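Local coordinates for peptidoglycan recognition protein 3 (Branchiostoma belcheri tsingtauense, PDB 4Z8I), which probably cleaves the amide bond between N-acetylmuramic acid and L-alanine in bacterial peptidoglycan, as a zinc-dependent amidase fused to a chitin-binding domain, at residues C100-Q114 with I126-Y139. Numbering follows the deposited sequence.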
# COMPACT_ATOMS: atom_id res chain seq x y z
N CYS A 100 -13.62 -0.62 -9.45
CA CYS A 100 -13.38 0.49 -10.37
C CYS A 100 -12.06 0.25 -11.11
O CYS A 100 -11.11 -0.27 -10.53
CB CYS A 100 -13.35 1.81 -9.61
SG CYS A 100 -12.15 1.87 -8.26
N SER A 101 -12.01 0.65 -12.38
CA SER A 101 -10.90 0.27 -13.24
C SER A 101 -10.13 1.46 -13.80
O SER A 101 -9.07 1.30 -14.41
CB SER A 101 -11.40 -0.62 -14.38
OG SER A 101 -10.33 -1.04 -15.20
N THR A 102 -10.65 2.67 -13.60
CA THR A 102 -9.99 3.88 -14.06
C THR A 102 -9.83 4.87 -12.91
O THR A 102 -10.53 4.77 -11.91
CB THR A 102 -10.79 4.56 -15.19
OG1 THR A 102 -12.11 4.87 -14.72
CG2 THR A 102 -10.90 3.63 -16.38
N GLN A 103 -8.92 5.82 -13.06
CA GLN A 103 -8.72 6.83 -12.03
C GLN A 103 -9.99 7.65 -11.83
O GLN A 103 -10.28 8.08 -10.72
CB GLN A 103 -7.53 7.74 -12.36
CG GLN A 103 -7.26 8.81 -11.30
CD GLN A 103 -5.91 9.47 -11.46
OE1 GLN A 103 -4.98 8.90 -12.02
NE2 GLN A 103 -5.79 10.69 -10.95
N SER A 104 -10.75 7.85 -12.90
CA SER A 104 -11.99 8.62 -12.82
C SER A 104 -13.04 7.87 -12.01
O SER A 104 -13.59 8.40 -11.04
CB SER A 104 -12.52 8.92 -14.21
OG SER A 104 -12.89 7.73 -14.88
N SER A 105 -13.31 6.63 -12.40
CA SER A 105 -14.29 5.80 -11.71
C SER A 105 -13.89 5.49 -10.27
O SER A 105 -14.74 5.42 -9.37
CB SER A 105 -14.57 4.52 -12.49
OG SER A 105 -13.37 3.85 -12.82
N CYS A 106 -12.60 5.30 -10.03
CA CYS A 106 -12.13 5.06 -8.67
C CYS A 106 -12.22 6.33 -7.84
O CYS A 106 -12.50 6.28 -6.64
CB CYS A 106 -10.71 4.49 -8.67
SG CYS A 106 -10.62 2.77 -9.24
N SER A 107 -11.95 7.45 -8.44
CA SER A 107 -12.10 8.70 -7.77
C SER A 107 -13.53 8.97 -7.42
O SER A 107 -13.82 9.44 -6.35
CB SER A 107 -11.52 9.81 -8.61
OG SER A 107 -10.16 9.62 -8.73
N LEU A 108 -14.43 8.65 -8.33
CA LEU A 108 -15.83 8.78 -8.04
C LEU A 108 -16.19 7.86 -6.92
O LEU A 108 -16.91 8.23 -6.04
CB LEU A 108 -16.68 8.47 -9.26
CG LEU A 108 -18.18 8.52 -9.01
CD1 LEU A 108 -18.68 7.48 -8.06
CD2 LEU A 108 -18.67 9.86 -8.61
N GLN A 109 -15.68 6.65 -6.94
CA GLN A 109 -16.02 5.68 -5.94
C GLN A 109 -15.58 6.12 -4.57
O GLN A 109 -16.29 5.97 -3.63
CB GLN A 109 -15.45 4.33 -6.31
CG GLN A 109 -16.10 3.18 -5.58
CD GLN A 109 -17.59 3.26 -5.55
OE1 GLN A 109 -18.21 3.55 -6.53
NE2 GLN A 109 -18.16 2.99 -4.44
N VAL A 110 -14.41 6.68 -4.47
CA VAL A 110 -13.91 7.24 -3.22
C VAL A 110 -14.80 8.39 -2.73
O VAL A 110 -15.08 8.50 -1.54
CB VAL A 110 -12.46 7.74 -3.36
CG1 VAL A 110 -12.00 8.42 -2.08
CG2 VAL A 110 -11.54 6.59 -3.68
N ARG A 111 -15.24 9.23 -3.66
CA ARG A 111 -16.13 10.34 -3.33
C ARG A 111 -17.44 9.82 -2.73
O ARG A 111 -17.96 10.38 -1.75
CB ARG A 111 -16.41 11.17 -4.59
CG ARG A 111 -15.95 12.62 -4.50
CD ARG A 111 -15.37 13.11 -5.82
NE ARG A 111 -16.24 12.84 -6.95
CZ ARG A 111 -15.81 12.49 -8.16
NH1 ARG A 111 -14.50 12.36 -8.39
NH2 ARG A 111 -16.67 12.26 -9.14
N ASN A 112 -17.96 8.75 -3.31
CA ASN A 112 -19.15 8.08 -2.81
C ASN A 112 -18.94 7.54 -1.40
O ASN A 112 -19.78 7.73 -0.53
CB ASN A 112 -19.54 6.91 -3.71
CG ASN A 112 -20.03 7.34 -5.08
OD1 ASN A 112 -20.05 6.51 -6.00
ND2 ASN A 112 -20.44 8.58 -5.23
N ILE A 113 -17.81 6.85 -1.20
CA ILE A 113 -17.52 6.28 0.11
C ILE A 113 -17.40 7.37 1.18
O ILE A 113 -17.90 7.22 2.29
CB ILE A 113 -16.25 5.39 0.07
CG1 ILE A 113 -16.51 4.17 -0.81
CG2 ILE A 113 -15.86 4.95 1.46
CD1 ILE A 113 -15.35 3.19 -0.87
N GLN A 114 -16.75 8.47 0.81
CA GLN A 114 -16.61 9.61 1.71
C GLN A 114 -17.98 10.17 2.06
O GLN A 114 -18.28 10.39 3.23
CB GLN A 114 -15.74 10.70 1.07
CG GLN A 114 -15.48 11.89 1.99
CD GLN A 114 -14.62 12.96 1.34
OE1 GLN A 114 -14.97 13.50 0.29
NE2 GLN A 114 -13.49 13.27 1.97
N ILE A 126 -13.74 10.48 5.45
CA ILE A 126 -13.74 9.09 5.02
C ILE A 126 -12.90 8.27 6.00
O ILE A 126 -11.82 8.69 6.41
CB ILE A 126 -13.25 8.95 3.56
CG1 ILE A 126 -13.38 7.51 3.06
CG2 ILE A 126 -11.82 9.44 3.42
CD1 ILE A 126 -13.11 7.36 1.58
N GLY A 127 -13.41 7.11 6.40
CA GLY A 127 -12.87 6.37 7.53
C GLY A 127 -11.46 5.82 7.38
O GLY A 127 -10.69 5.81 8.34
N TYR A 128 -11.12 5.37 6.18
CA TYR A 128 -9.85 4.71 5.96
C TYR A 128 -8.72 5.72 5.75
O TYR A 128 -8.96 6.85 5.33
CB TYR A 128 -9.94 3.77 4.76
CG TYR A 128 -11.22 2.96 4.71
CD1 TYR A 128 -11.38 1.84 5.51
CD2 TYR A 128 -12.25 3.31 3.86
CE1 TYR A 128 -12.54 1.09 5.47
CE2 TYR A 128 -13.42 2.57 3.81
CZ TYR A 128 -13.56 1.46 4.62
OH TYR A 128 -14.71 0.72 4.57
N ASN A 129 -7.50 5.30 6.07
CA ASN A 129 -6.33 6.14 5.85
C ASN A 129 -5.99 6.19 4.37
O ASN A 129 -5.58 7.22 3.84
CB ASN A 129 -5.13 5.63 6.65
CG ASN A 129 -5.36 5.67 8.14
OD1 ASN A 129 -5.80 4.69 8.75
ND2 ASN A 129 -5.08 6.82 8.75
N PHE A 130 -6.15 5.05 3.70
CA PHE A 130 -5.89 4.97 2.27
C PHE A 130 -6.85 3.99 1.59
O PHE A 130 -7.34 3.05 2.22
CB PHE A 130 -4.45 4.53 2.00
CG PHE A 130 -3.42 5.50 2.48
CD1 PHE A 130 -3.07 6.60 1.70
CD2 PHE A 130 -2.79 5.32 3.70
CE1 PHE A 130 -2.11 7.49 2.14
CE2 PHE A 130 -1.83 6.21 4.14
CZ PHE A 130 -1.49 7.30 3.36
N LEU A 131 -7.11 4.22 0.31
CA LEU A 131 -7.90 3.29 -0.47
C LEU A 131 -7.10 2.81 -1.67
O LEU A 131 -6.11 3.42 -2.04
CB LEU A 131 -9.24 3.91 -0.90
CG LEU A 131 -10.19 4.30 0.24
CD1 LEU A 131 -9.96 5.74 0.65
CD2 LEU A 131 -11.65 4.07 -0.13
N VAL A 132 -7.52 1.69 -2.25
CA VAL A 132 -6.83 1.12 -3.40
C VAL A 132 -7.88 0.64 -4.39
O VAL A 132 -8.82 -0.06 -4.00
CB VAL A 132 -5.93 -0.06 -3.00
CG1 VAL A 132 -5.41 -0.78 -4.22
CG2 VAL A 132 -4.77 0.41 -2.14
N GLY A 133 -7.75 1.04 -5.65
CA GLY A 133 -8.68 0.61 -6.67
C GLY A 133 -8.06 -0.40 -7.62
O GLY A 133 -6.84 -0.54 -7.67
N ASN A 134 -8.90 -1.10 -8.37
CA ASN A 134 -8.42 -2.07 -9.35
C ASN A 134 -7.68 -1.39 -10.50
O ASN A 134 -7.09 -2.06 -11.35
CB ASN A 134 -9.57 -2.93 -9.88
CG ASN A 134 -9.85 -4.14 -9.00
OD1 ASN A 134 -9.25 -4.30 -7.94
ND2 ASN A 134 -10.77 -4.99 -9.45
N ASP A 135 -7.72 -0.06 -10.52
CA ASP A 135 -6.97 0.73 -11.49
C ASP A 135 -5.49 0.76 -11.11
O ASP A 135 -4.66 1.30 -11.85
CB ASP A 135 -7.52 2.15 -11.57
CG ASP A 135 -7.32 2.94 -10.28
OD1 ASP A 135 -7.27 2.31 -9.20
OD2 ASP A 135 -7.21 4.18 -10.36
N GLY A 136 -5.17 0.19 -9.95
CA GLY A 136 -3.79 0.08 -9.52
C GLY A 136 -3.30 1.31 -8.78
O GLY A 136 -2.12 1.40 -8.44
N ASN A 137 -4.20 2.25 -8.52
CA ASN A 137 -3.83 3.48 -7.83
C ASN A 137 -4.13 3.45 -6.33
O ASN A 137 -4.98 2.69 -5.87
CB ASN A 137 -4.52 4.68 -8.47
CG ASN A 137 -3.92 5.07 -9.80
OD1 ASN A 137 -2.69 5.18 -9.94
ND2 ASN A 137 -4.77 5.28 -10.80
N VAL A 138 -3.41 4.28 -5.58
CA VAL A 138 -3.69 4.50 -4.17
C VAL A 138 -4.33 5.87 -4.00
O VAL A 138 -3.91 6.84 -4.63
CB VAL A 138 -2.40 4.42 -3.32
CG1 VAL A 138 -2.73 4.52 -1.84
CG2 VAL A 138 -1.67 3.13 -3.61
N TYR A 139 -5.36 5.94 -3.16
CA TYR A 139 -6.07 7.19 -2.92
C TYR A 139 -5.95 7.61 -1.45
O TYR A 139 -6.00 6.78 -0.54
CB TYR A 139 -7.54 7.07 -3.35
CG TYR A 139 -7.69 6.83 -4.83
CD1 TYR A 139 -7.54 5.56 -5.37
CD2 TYR A 139 -7.99 7.88 -5.69
CE1 TYR A 139 -7.67 5.35 -6.73
CE2 TYR A 139 -8.12 7.67 -7.05
CZ TYR A 139 -7.96 6.40 -7.56
OH TYR A 139 -8.09 6.18 -8.91
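D135 OD2, set beside the start of helix 103-120 near the CA of Q103, is gripped from opposite faces of its carboxylate: Y139 OH donates at 2.6 Å on the syn side and N137 ND2 at 2.7 Å from above the plane. D135 lies in the type I turn G133-G136 of the hairpin formed by strands 130-132 and 138-140, part of the mixed sheet of the amidase domain; helix 103-120 packs along the hairpin, with Q114 by I126, V110 by L131 and S101, just before the helix, by the turn at D135. The second oxygen, OD1, accepts the backbone N of N137 in an Asx turn, so three bonds fix the carboxylate's rotation. With CG between backbone N and carbonyl carbon (chi1 66°), OD1 also comes 3.4 Å from C106 SG. The disulfide of C106 with C100 lies over G133, whose CA is 3.9 Å from C106 SG. The Y139 ring packs against the first turns of the helix, meeting C106 CB and V110 CG2 obliquely. Farther along, I113 and L131 reach toward each other tip to tip, CD1 to CD2 at 3.9 Å, while I126 CD1 packs against V110 CG1 and I113 CG2. W72 of helix 69-72 also touches V110, and Q114 NE2 hydrogen-bonds to D125 OD1 and S74 OG. Toward the zinc site, Y128 meets the ring of the zinc ligand H93; on the helix side, I113 CG2 approaches the edge of the Y128 ring, 4.1 Å from CE2.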